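Local coordinates for cryptochrome DASH, chloroplastic/mitochondrial (Arabidopsis thaliana, PDB 2VTB), which binds single- and double-stranded DNA regardless of sequence, repairs cyclobutane pyrimidine dimers in single-stranded DNA with FAD and a folate cofactor, and may serve as a photoreceptor, at residues Tyr73-Arg78 with Phe98-Leu103; Phe189-Val194 with Arg334-Lys339; Ala370-Pro375 with Asp490-Leu495. One frame throughout, in Å; residues are numbered along the deposited sequence.

In the fold
Contact 1 belongs to the parallel alpha/beta part of the chain, where strand 68-75 packs on helix 93-111. Contact 2 ties a loop after the last strand of that sheet to helix 318-340 of the FAD-binding helical part. It also binds an MHF molecule. Contact 3 joins two loops of the helical part, away from the annotated sites. The centres of contacts 1 and 2 are about 29 Å apart, and contact 3 is centred about 37 Å from each. None touches another. The side chain of Leu336 in contact 2 is about 10 Å from FAD. The side chain of Tyr73 in contact 1 is about 12 Å from a second bound MHF.

Contact 1 (Tyr73-Arg78 with Phe98-Leu103); sequences YCLDPR and FLMECL
Leu103 lays one methyl over a face of the Tyr73 ring, and the two side chains cross at about a right angle. CD2 of Leu103 is 3.8 Å from the centroid of the Tyr73 ring and 17° off its normal, a CH-pi contact. Leu103 CD2 is offset toward the rim, with Tyr73 CG its nearest ring atom at 3.6 Å. The second methyl, Leu103 CD1, lies 3.9 Å from Tyr73 CE2. Tyr73 has CG anti to its backbone N (chi1 -180°), which carries the ring across to the helix. Leu99 comes from the opposite direction and meets the hydroxyl end, with its CD2 3.7 Å from Tyr73 OH. Leu99 CD2 also touches Leu75 CD2 at 4.1 Å. Met100 points its CB away, but its chain bends at chi2 and chi3 and brings CE to 4.1 Å from Leu75 CD2.

Strand 68-75 and helix 93-111 are part of a beta-alpha-beta crossover. The chain then enters strand 118-121, which bonds to Tyr73 and Leu75 through the backbone. The N-to-C directions of strand 73-75 and helix 98-103 are 157° apart, so they run roughly antiparallel. Beyond the strand, Arg78 grips the carboxylate of Asp76 side-on, and Asp76 also forms an Asx turn. No hydrogen bond or salt bridge crosses the contact, so it depends on the close fit of mostly buried apolar surfaces rather than on directed bonds.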
loop_
_atom_site.group_PDB
_atom_site.type_symbol
_atom_site.label_atom_id
_atom_site.label_comp_id
_atom_site.label_asym_id
_atom_site.label_seq_id
_atom_site.Cartn_x
_atom_site.Cartn_y
_atom_site.Cartn_z
ATOM N N TYR A 73 -13.584 20.451 -10.687
ATOM C CA TYR A 73 -13.396 19.213 -11.450
ATOM C C TYR A 73 -12.466 19.465 -12.639
ATOM O O TYR A 73 -12.706 20.381 -13.424
ATOM C CB TYR A 73 -14.726 18.624 -11.946
ATOM C CG TYR A 73 -14.503 17.345 -12.723
ATOM C CD1 TYR A 73 -14.412 16.116 -12.069
ATOM C CD2 TYR A 73 -14.319 17.370 -14.105
ATOM C CE1 TYR A 73 -14.168 14.939 -12.775
ATOM C CE2 TYR A 73 -14.070 16.193 -14.819
ATOM C CZ TYR A 73 -13.992 14.985 -14.144
ATOM O OH TYR A 73 -13.742 13.827 -14.849
ATOM N N CYS A 74 -11.424 18.638 -12.767
ATOM C CA CYS A 74 -10.485 18.691 -13.891
ATOM C C CYS A 74 -10.759 17.564 -14.893
ATOM O O CYS A 74 -10.630 16.381 -14.560
ATOM C CB CYS A 74 -9.038 18.556 -13.402
ATOM S SG CYS A 74 -8.491 19.780 -12.183
ATOM N N LEU A 75 -11.124 17.929 -16.118
ATOM C CA LEU A 75 -11.218 16.965 -17.208
ATOM C C LEU A 75 -9.798 16.630 -17.688
ATOM O O LEU A 75 -9.193 17.362 -18.484
ATOM C CB LEU A 75 -12.091 17.512 -18.349
ATOM C CG LEU A 75 -12.613 16.497 -19.372
ATOM C CD1 LEU A 75 -11.445 15.827 -20.089
ATOM C CD2 LEU A 75 -13.531 15.447 -18.729
ATOM N N ASP A 76 -9.280 15.513 -17.183
ATOM C CA ASP A 76 -7.896 15.075 -17.409
ATOM C C ASP A 76 -7.768 14.534 -18.831
ATOM O O ASP A 76 -8.465 13.589 -19.178
ATOM C CB ASP A 76 -7.564 13.983 -16.374
ATOM C CG ASP A 76 -6.083 13.620 -16.310
ATOM O OD1 ASP A 76 -5.358 13.721 -17.325
ATOM O OD2 ASP A 76 -5.659 13.183 -15.217
ATOM N N PRO A 77 -6.876 15.118 -19.659
ATOM C CA PRO A 77 -6.773 14.655 -21.048
ATOM C C PRO A 77 -6.425 13.160 -21.172
ATOM O O PRO A 77 -6.800 12.511 -22.151
ATOM C CB PRO A 77 -5.655 15.535 -21.639
ATOM C CG PRO A 77 -4.885 16.024 -20.473
ATOM C CD PRO A 77 -5.909 16.194 -19.380
ATOM N N ARG A 78 -5.735 12.621 -20.173
ATOM C CA ARG A 78 -5.335 11.213 -20.181
ATOM C C ARG A 78 -6.539 10.268 -20.110
ATOM O O ARG A 78 -6.449 9.107 -20.506
ATOM C CB ARG A 78 -4.358 10.943 -19.041
ATOM C CG ARG A 78 -3.035 11.697 -19.211
ATOM C CD ARG A 78 -2.203 11.748 -17.943
ATOM N NE ARG A 78 -2.817 12.599 -16.923
ATOM C CZ ARG A 78 -2.151 13.198 -15.936
ATOM N NH1 ARG A 78 -0.843 13.037 -15.801
ATOM N NH2 ARG A 78 -2.803 13.958 -15.066
ATOM N N PHE A 98 -22.156 9.876 -20.033
ATOM C CA PHE A 98 -22.622 9.689 -18.654
ATOM C C PHE A 98 -21.867 10.618 -17.696
ATOM O O PHE A 98 -22.480 11.259 -16.846
ATOM C CB PHE A 98 -22.464 8.223 -18.235
ATOM C CG PHE A 98 -23.164 7.863 -16.948
ATOM C CD1 PHE A 98 -24.492 7.446 -16.955
ATOM C CD2 PHE A 98 -22.485 7.902 -15.741
ATOM C CE1 PHE A 98 -25.138 7.096 -15.778
ATOM C CE2 PHE A 98 -23.119 7.546 -14.557
ATOM C CZ PHE A 98 -24.449 7.145 -14.576
ATOM N N LEU A 99 -20.542 10.690 -17.848
ATOM C CA LEU A 99 -19.710 11.606 -17.056
ATOM C C LEU A 99 -20.197 13.055 -17.166
ATOM O O LEU A 99 -20.340 13.743 -16.157
ATOM C CB LEU A 99 -18.229 11.517 -17.479
ATOM C CG LEU A 99 -17.261 12.596 -16.948
ATOM C CD1 LEU A 99 -17.296 12.699 -15.412
ATOM C CD2 LEU A 99 -15.836 12.326 -17.440
ATOM N N MET A 100 -20.461 13.509 -18.387
ATOM C CA MET A 100 -20.910 14.890 -18.601
ATOM C C MET A 100 -22.225 15.153 -17.873
ATOM O O MET A 100 -22.393 16.198 -17.253
ATOM C CB MET A 100 -21.064 15.212 -20.093
ATOM C CG MET A 100 -19.793 15.064 -20.925
ATOM S SD MET A 100 -18.339 15.820 -20.181
ATOM C CE MET A 100 -17.130 14.539 -20.491
ATOM N N GLU A 101 -23.148 14.199 -17.940
ATOM C CA GLU A 101 -24.417 14.308 -17.214
ATOM C C GLU A 101 -24.195 14.371 -15.698
ATOM O O GLU A 101 -24.859 15.137 -14.996
ATOM C CB GLU A 101 -25.346 13.149 -17.592
ATOM C CG GLU A 101 -25.862 13.258 -19.025
ATOM C CD GLU A 101 -26.490 11.983 -19.567
ATOM O OE1 GLU A 101 -26.647 10.979 -18.829
ATOM O OE2 GLU A 101 -26.822 11.994 -20.770
ATOM N N CYS A 102 -23.253 13.575 -15.199
ATOM C CA CYS A 102 -22.872 13.630 -13.781
ATOM C C CYS A 102 -22.400 15.027 -13.385
ATOM O O CYS A 102 -22.782 15.531 -12.328
ATOM C CB CYS A 102 -21.776 12.609 -13.460
ATOM S SG CYS A 102 -22.315 10.905 -13.558
ATOM N N LEU A 103 -21.587 15.648 -14.239
ATOM C CA LEU A 103 -21.039 16.980 -13.961
ATOM C C LEU A 103 -22.116 18.068 -13.986
ATOM O O LEU A 103 -22.125 18.967 -13.136
ATOM C CB LEU A 103 -19.921 17.323 -14.957
ATOM C CG LEU A 103 -18.624 16.510 -14.867
ATOM C CD1 LEU A 103 -17.676 16.923 -16.014
ATOM C CD2 LEU A 103 -17.957 16.687 -13.493
#

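Contact 2 (Phe189-Val194 with Arg334-Lys339); sequences FDLPDV and RFLSIK. With MHF (5,10-methenyl-6,7,8-trihydrofolic acid), chain Q.
The carboxylate of Asp193 is met from above its plane by Lys339 NZ. Lys339 NZ stands 54° out of that plane, 2.7 Å from Asp193 OD1, and forms a salt bridge. The flat peptide carbonyl of Leu191 is approached differently. Lys339 NZ meets it almost head-on, with a C=O...N angle of 165°, and lies 2.7 Å from Leu191 O. The third flat group is the alpha-carboxylate of MHF, whose O1 accepts a bond from Lys339 NZ at 2.7 Å.

This is a seam of the photolyase/cryptochrome fold. The loop that follows the alpha/beta sheet packs here on helix 318-340 of the FAD-binding part. The folate lies against Asp190, Asp193 and Lys339 and is also hydrogen-bonded to residues of a neighbouring protein chain.

Lys339 reaches the site with CG anti to its backbone N (chi1 -175°) and a chain extended to its end. On the way Lys339 CE passes 3.6 Å from Phe189 O. Leu191 O, Asp193 OD1 and MHF O1 gather round the one ammonium group, and the two carboxylates among them would probably help keep it charged. Asp190 binds the folate separately. Asp190 OD1 accepts from the amide N of MHF at 3.1 Å, and its OD2 bonds to a polar side chain of the neighbouring protein chain.

Behind the polar cluster, Leu191 points toward the helix and wedges against it with both branches. Its CD1 touches Phe335 CB, the two side chains crossing at about a right angle. Phe198 of helix 195-205 packs on both. The other branch lies over the helix backbone, with Leu191 CD2 3.4 Å from Leu336 N and 3.7 Å from Leu336 CD1.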
loop_
_atom_site.group_PDB
_atom_site.type_symbol
_atom_site.label_atom_id
_atom_site.label_comp_id
_atom_site.label_asym_id
_atom_site.label_seq_id
_atom_site.Cartn_x
_atom_site.Cartn_y
_atom_site.Cartn_z
ATOM N N PHE A 189 -2.763 -5.263 3.673
ATOM C CA PHE A 189 -1.668 -6.162 3.292
ATOM C C PHE A 189 -1.945 -7.601 3.737
ATOM O O PHE A 189 -1.428 -8.539 3.135
ATOM C CB PHE A 189 -0.330 -5.682 3.873
ATOM C CG PHE A 189 0.404 -4.698 2.993
ATOM C CD1 PHE A 189 -0.270 -3.917 2.057
ATOM C CD2 PHE A 189 1.782 -4.546 3.118
ATOM C CE1 PHE A 189 0.421 -3.019 1.251
ATOM C CE2 PHE A 189 2.481 -3.640 2.316
ATOM C CZ PHE A 189 1.801 -2.883 1.385
ATOM N N ASP A 190 -2.759 -7.765 4.782
ATOM C CA ASP A 190 -3.161 -9.091 5.254
ATOM C C ASP A 190 -4.622 -9.418 4.929
ATOM O O ASP A 190 -5.252 -10.233 5.601
ATOM C CB ASP A 190 -2.878 -9.214 6.751
ATOM C CG ASP A 190 -1.425 -9.521 7.028
ATOM O OD1 ASP A 190 -1.042 -10.705 6.988
ATOM O OD2 ASP A 190 -0.663 -8.580 7.247
ATOM N N LEU A 191 -5.146 -8.791 3.880
ATOM C CA LEU A 191 -6.486 -9.091 3.391
ATOM C C LEU A 191 -6.553 -10.579 3.051
ATOM O O LEU A 191 -5.662 -11.097 2.385
ATOM C CB LEU A 191 -6.798 -8.253 2.142
ATOM C CG LEU A 191 -8.248 -8.250 1.640
ATOM C CD1 LEU A 191 -9.110 -7.363 2.540
ATOM C CD2 LEU A 191 -8.304 -7.780 0.197
ATOM N N PRO A 192 -7.587 -11.283 3.536
ATOM C CA PRO A 192 -7.714 -12.681 3.127
ATOM C C PRO A 192 -7.767 -12.855 1.601
ATOM O O PRO A 192 -8.424 -12.066 0.913
ATOM C CB PRO A 192 -9.034 -13.111 3.771
ATOM C CG PRO A 192 -9.198 -12.210 4.945
ATOM C CD PRO A 192 -8.646 -10.890 4.486
ATOM N N ASP A 193 -7.076 -13.873 1.086
ATOM C CA ASP A 193 -7.118 -14.202 -0.336
ATOM C C ASP A 193 -8.407 -14.933 -0.733
ATOM O O ASP A 193 -8.621 -15.169 -1.915
ATOM C CB ASP A 193 -5.902 -15.048 -0.752
ATOM C CG ASP A 193 -4.641 -14.220 -0.990
ATOM O OD1 ASP A 193 -4.708 -12.969 -1.065
ATOM O OD2 ASP A 193 -3.567 -14.837 -1.107
ATOM N N VAL A 194 -9.247 -15.295 0.240
ATOM C CA VAL A 194 -10.563 -15.869 -0.038
ATOM C C VAL A 194 -11.655 -14.905 0.445
ATOM O O VAL A 194 -11.654 -14.498 1.609
ATOM C CB VAL A 194 -10.747 -17.243 0.659
ATOM C CG1 VAL A 194 -12.099 -17.857 0.287
ATOM C CG2 VAL A 194 -9.600 -18.200 0.291
ATOM N N ARG A 334 -11.944 -3.647 -4.107
ATOM C CA ARG A 334 -11.308 -2.365 -3.796
ATOM C C ARG A 334 -10.079 -2.568 -2.886
ATOM O O ARG A 334 -8.976 -2.115 -3.213
ATOM C CB ARG A 334 -12.342 -1.401 -3.184
ATOM C CG ARG A 334 -11.776 -0.162 -2.502
ATOM C CD ARG A 334 -11.287 0.873 -3.467
ATOM N NE ARG A 334 -12.382 1.460 -4.233
ATOM C CZ ARG A 334 -12.246 2.469 -5.091
ATOM N NH1 ARG A 334 -11.057 3.034 -5.290
ATOM N NH2 ARG A 334 -13.308 2.915 -5.755
ATOM N N PHE A 335 -10.255 -3.288 -1.780
ATOM C CA PHE A 335 -9.148 -3.573 -0.859
ATOM C C PHE A 335 -8.086 -4.477 -1.489
ATOM O O PHE A 335 -6.894 -4.300 -1.246
ATOM C CB PHE A 335 -9.656 -4.181 0.459
ATOM C CG PHE A 335 -10.540 -3.256 1.251
ATOM C CD1 PHE A 335 -10.132 -1.967 1.543
ATOM C CD2 PHE A 335 -11.776 -3.681 1.718
ATOM C CE1 PHE A 335 -10.947 -1.106 2.259
ATOM C CE2 PHE A 335 -12.594 -2.827 2.449
ATOM C CZ PHE A 335 -12.177 -1.539 2.718
ATOM N N LEU A 336 -8.525 -5.427 -2.308
ATOM C CA LEU A 336 -7.621 -6.337 -2.990
ATOM C C LEU A 336 -6.698 -5.593 -3.978
ATOM O O LEU A 336 -5.554 -5.993 -4.165
ATOM C CB LEU A 336 -8.420 -7.431 -3.709
ATOM C CG LEU A 336 -7.687 -8.701 -4.143
ATOM C CD1 LEU A 336 -7.164 -9.483 -2.928
ATOM C CD2 LEU A 336 -8.608 -9.575 -4.993
ATOM N N SER A 337 -7.192 -4.509 -4.581
ATOM C CA SER A 337 -6.375 -3.678 -5.477
ATOM C C SER A 337 -5.161 -3.083 -4.760
ATOM O O SER A 337 -4.097 -2.896 -5.372
ATOM C CB SER A 337 -7.207 -2.558 -6.123
ATOM O OG SER A 337 -7.456 -1.487 -5.223
ATOM N N ILE A 338 -5.314 -2.804 -3.465
ATOM C CA ILE A 338 -4.202 -2.300 -2.649
ATOM C C ILE A 338 -3.213 -3.432 -2.376
ATOM O O ILE A 338 -2.003 -3.263 -2.545
ATOM C CB ILE A 338 -4.676 -1.686 -1.314
ATOM C CG1 ILE A 338 -5.726 -0.592 -1.547
ATOM C CG2 ILE A 338 -3.480 -1.094 -0.522
ATOM C CD1 ILE A 338 -6.378 -0.089 -0.278
ATOM N N LYS A 339 -3.728 -4.594 -1.981
ATOM C CA LYS A 339 -2.874 -5.737 -1.676
ATOM C C LYS A 339 -2.066 -6.178 -2.893
ATOM O O LYS A 339 -0.866 -6.443 -2.782
ATOM C CB LYS A 339 -3.690 -6.918 -1.133
ATOM C CG LYS A 339 -2.816 -8.097 -0.684
ATOM C CD LYS A 339 -3.616 -9.203 -0.010
ATOM C CE LYS A 339 -2.735 -10.405 0.327
ATOM N NZ LYS A 339 -3.500 -11.555 0.875
HETATM N N1 MHF Q . 9.592 -9.070 10.943
HETATM C C2 MHF Q . 9.026 -7.856 11.063
HETATM N NA2 MHF Q . 9.680 -6.924 11.781
HETATM N N3 MHF Q . 7.817 -7.534 10.511
HETATM C C4 MHF Q . 7.106 -8.423 9.786
HETATM O O4 MHF Q . 6.005 -8.105 9.295
HETATM C C4A MHF Q . 7.675 -9.781 9.629
HETATM N N5 MHF Q . 7.109 -10.827 8.880
HETATM C C6 MHF Q . 7.435 -12.156 9.391
HETATM C C7 MHF Q . 8.944 -12.314 9.288
HETATM N N8 MHF Q . 9.559 -11.264 10.095
HETATM C C8A MHF Q . 8.990 -10.045 10.248
HETATM C C9 MHF Q . 6.599 -13.074 8.504
HETATM N N10 MHF Q . 5.712 -12.125 7.799
HETATM C C11 MHF Q . 5.679 -10.887 8.592
HETATM C C12 MHF Q . 2.132 -13.409 5.935
HETATM C C13 MHF Q . 2.184 -12.191 6.610
HETATM C C14 MHF Q . 3.349 -11.776 7.240
HETATM C C15 MHF Q . 4.498 -12.578 7.218
HETATM C C16 MHF Q . 4.466 -13.780 6.510
HETATM C C17 MHF Q . 3.289 -14.197 5.881
HETATM C C MHF Q . 0.876 -13.855 5.224
HETATM O O MHF Q . 0.998 -14.721 4.371
HETATM N N MHF Q . -0.315 -13.277 5.440
HETATM C CA MHF Q . -1.498 -13.598 4.633
HETATM C CB MHF Q . -2.773 -13.116 5.325
HETATM C CG MHF Q . -2.964 -13.717 6.712
HETATM C CD MHF Q . -2.924 -15.216 6.647
HETATM O OE1 MHF Q . -2.052 -15.791 7.327
HETATM O OE2 MHF Q . -3.739 -15.819 5.906
HETATM C CT MHF Q . -1.490 -13.013 3.245
HETATM O O1 MHF Q . -2.299 -13.479 2.408
HETATM O O2 MHF Q . -0.698 -12.080 2.970
#

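Contact 3 (Ala370-Pro375 with Asp490-Leu495); sequences AKTGYP and DTVVPL
The ring of Tyr374 is held between two methyls. CG2 of Thr491 lies over one face, 4.0 Å from the centroid of the Tyr374 ring. CD2 of Leu495 lies over the opposite face, also 4.0 Å from the centroid of the Tyr374 ring. Both are CH-pi contacts and both sit toward the rim. At the ring edge, in plane, is Val493 O. Tyr374 OH donates to Val493 O at 2.7 Å, and the hydroxyl lies in the carbonyl plane. With an alanine here, Val493 O would probably lose this donor and a gap would open between Thr491 CG2 and Leu495 CD2.

The backbones also meet. Val492 N donates to Thr372 O at 3.0 Å, with an N-H...O angle of 154°. Thr491 CA makes a CH...O contact with the same oxygen. Gly373 CA comes within 3.4 Å of Asp490 O. Its phi of 94° alone calls for glycine, as a CB would jam against the preceding carbonyl O. Separately, a CB would point at the other loop and clash with Asp490 O and Thr491 CA.

Segment 370-375 joins two helices of the FAD-binding part. Ala370 is the C-prime residue of the Schellman motif that ends helix 361-368. Tyr374 is the N-cap residue of helix 375-387. Thr372 to Tyr374 form an ST turn, in which Thr372 OG1 accepts from Tyr374 N at 3.3 Å. The hydroxyl can do so because OG1 sits between the backbone N and the carbonyl carbon (chi1 68°).

Further out, Asp378 bonds to both Thr372 OG1 and Gly373 N. Phe401 of helix 392-405 packs against Thr372, Val493 and Leu495.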
loop_
_atom_site.group_PDB
_atom_site.type_symbol
_atom_site.label_atom_id
_atom_site.label_comp_id
_atom_site.label_asym_id
_atom_site.label_seq_id
_atom_site.Cartn_x
_atom_site.Cartn_y
_atom_site.Cartn_z
ATOM N N ALA A 370 -19.595 -8.795 -31.822
ATOM C CA ALA A 370 -20.772 -9.658 -31.693
ATOM C C ALA A 370 -20.994 -10.531 -32.939
ATOM O O ALA A 370 -22.124 -10.655 -33.424
ATOM C CB ALA A 370 -22.025 -8.817 -31.389
ATOM N N LYS A 371 -19.914 -11.134 -33.445
ATOM C CA LYS A 371 -19.976 -12.009 -34.621
ATOM C C LYS A 371 -19.304 -13.364 -34.358
ATOM O O LYS A 371 -18.600 -13.891 -35.224
ATOM C CB LYS A 371 -19.320 -11.334 -35.840
ATOM C CG LYS A 371 -19.911 -9.976 -36.229
ATOM C CD LYS A 371 -19.277 -9.440 -37.522
ATOM C CE LYS A 371 -19.612 -7.971 -37.774
ATOM N NZ LYS A 371 -18.725 -7.354 -38.832
ATOM N N THR A 372 -19.528 -13.927 -33.169
ATOM C CA THR A 372 -18.964 -15.235 -32.807
ATOM C C THR A 372 -19.789 -16.418 -33.335
ATOM O O THR A 372 -19.266 -17.524 -33.466
ATOM C CB THR A 372 -18.822 -15.395 -31.269
ATOM O OG1 THR A 372 -20.124 -15.462 -30.662
ATOM C CG2 THR A 372 -18.021 -14.229 -30.673
ATOM N N GLY A 373 -21.072 -16.186 -33.613
ATOM C CA GLY A 373 -21.987 -17.248 -34.056
ATOM C C GLY A 373 -22.783 -17.890 -32.931
ATOM O O GLY A 373 -23.623 -18.763 -33.171
ATOM N N TYR A 374 -22.530 -17.454 -31.699
ATOM C CA TYR A 374 -23.280 -17.919 -30.542
ATOM C C TYR A 374 -24.169 -16.769 -30.060
ATOM O O TYR A 374 -23.661 -15.782 -29.520
ATOM C CB TYR A 374 -22.329 -18.396 -29.445
ATOM C CG TYR A 374 -21.480 -19.560 -29.898
ATOM C CD1 TYR A 374 -22.013 -20.841 -29.979
ATOM C CD2 TYR A 374 -20.157 -19.371 -30.282
ATOM C CE1 TYR A 374 -21.241 -21.916 -30.408
ATOM C CE2 TYR A 374 -19.375 -20.430 -30.710
ATOM C CZ TYR A 374 -19.921 -21.701 -30.779
ATOM O OH TYR A 374 -19.143 -22.748 -31.205
ATOM N N PRO A 375 -25.490 -16.878 -30.289
ATOM C CA PRO A 375 -26.427 -15.819 -29.899
ATOM C C PRO A 375 -26.247 -15.292 -28.476
ATOM O O PRO A 375 -26.309 -14.082 -28.282
ATOM C CB PRO A 375 -27.794 -16.485 -30.056
ATOM C CG PRO A 375 -27.584 -17.477 -31.166
ATOM C CD PRO A 375 -26.180 -17.988 -30.981
ATOM N N ASP A 490 -21.811 -18.178 -39.109
ATOM C CA ASP A 490 -20.828 -19.202 -38.761
ATOM C C ASP A 490 -20.309 -19.000 -37.348
ATOM O O ASP A 490 -20.224 -17.870 -36.869
ATOM C CB ASP A 490 -19.626 -19.151 -39.709
ATOM C CG ASP A 490 -19.992 -19.449 -41.133
ATOM O OD1 ASP A 490 -19.336 -18.881 -42.036
ATOM O OD2 ASP A 490 -20.936 -20.246 -41.348
ATOM N N THR A 491 -19.945 -20.104 -36.703
ATOM C CA THR A 491 -19.265 -20.065 -35.417
ATOM C C THR A 491 -17.760 -19.899 -35.665
ATOM O O THR A 491 -17.184 -20.594 -36.501
ATOM C CB THR A 491 -19.538 -21.340 -34.597
ATOM O OG1 THR A 491 -19.135 -22.494 -35.345
ATOM C CG2 THR A 491 -21.015 -21.454 -34.260
ATOM N N VAL A 492 -17.129 -18.972 -34.948
ATOM C CA VAL A 492 -15.710 -18.657 -35.171
ATOM C C VAL A 492 -14.768 -19.662 -34.495
ATOM O O VAL A 492 -13.634 -19.848 -34.932
ATOM C CB VAL A 492 -15.367 -17.226 -34.704
ATOM C CG1 VAL A 492 -16.152 -16.202 -35.525
ATOM C CG2 VAL A 492 -15.645 -17.064 -33.209
ATOM N N VAL A 493 -15.239 -20.287 -33.418
ATOM C CA VAL A 493 -14.514 -21.374 -32.755
ATOM C C VAL A 493 -15.526 -22.390 -32.240
ATOM O O VAL A 493 -16.675 -22.032 -31.975
ATOM C CB VAL A 493 -13.670 -20.879 -31.549
ATOM C CG1 VAL A 493 -12.520 -19.976 -32.003
ATOM C CG2 VAL A 493 -14.556 -20.161 -30.532
ATOM N N PRO A 494 -15.105 -23.658 -32.089
ATOM C CA PRO A 494 -15.964 -24.628 -31.420
ATOM C C PRO A 494 -16.021 -24.359 -29.918
ATOM O O PRO A 494 -15.139 -23.689 -29.373
ATOM C CB PRO A 494 -15.273 -25.968 -31.703
ATOM C CG PRO A 494 -13.846 -25.626 -31.888
ATOM C CD PRO A 494 -13.824 -24.257 -32.512
ATOM N N LEU A 495 -17.058 -24.869 -29.267
ATOM C CA LEU A 495 -17.149 -24.843 -27.809
ATOM C C LEU A 495 -16.281 -25.957 -27.212
ATOM O O LEU A 495 -16.309 -27.098 -27.682
ATOM C CB LEU A 495 -18.602 -25.007 -27.356
ATOM C CG LEU A 495 -19.586 -23.898 -27.756
ATOM C CD1 LEU A 495 -21.009 -24.254 -27.334
ATOM C CD2 LEU A 495 -19.173 -22.559 -27.167
#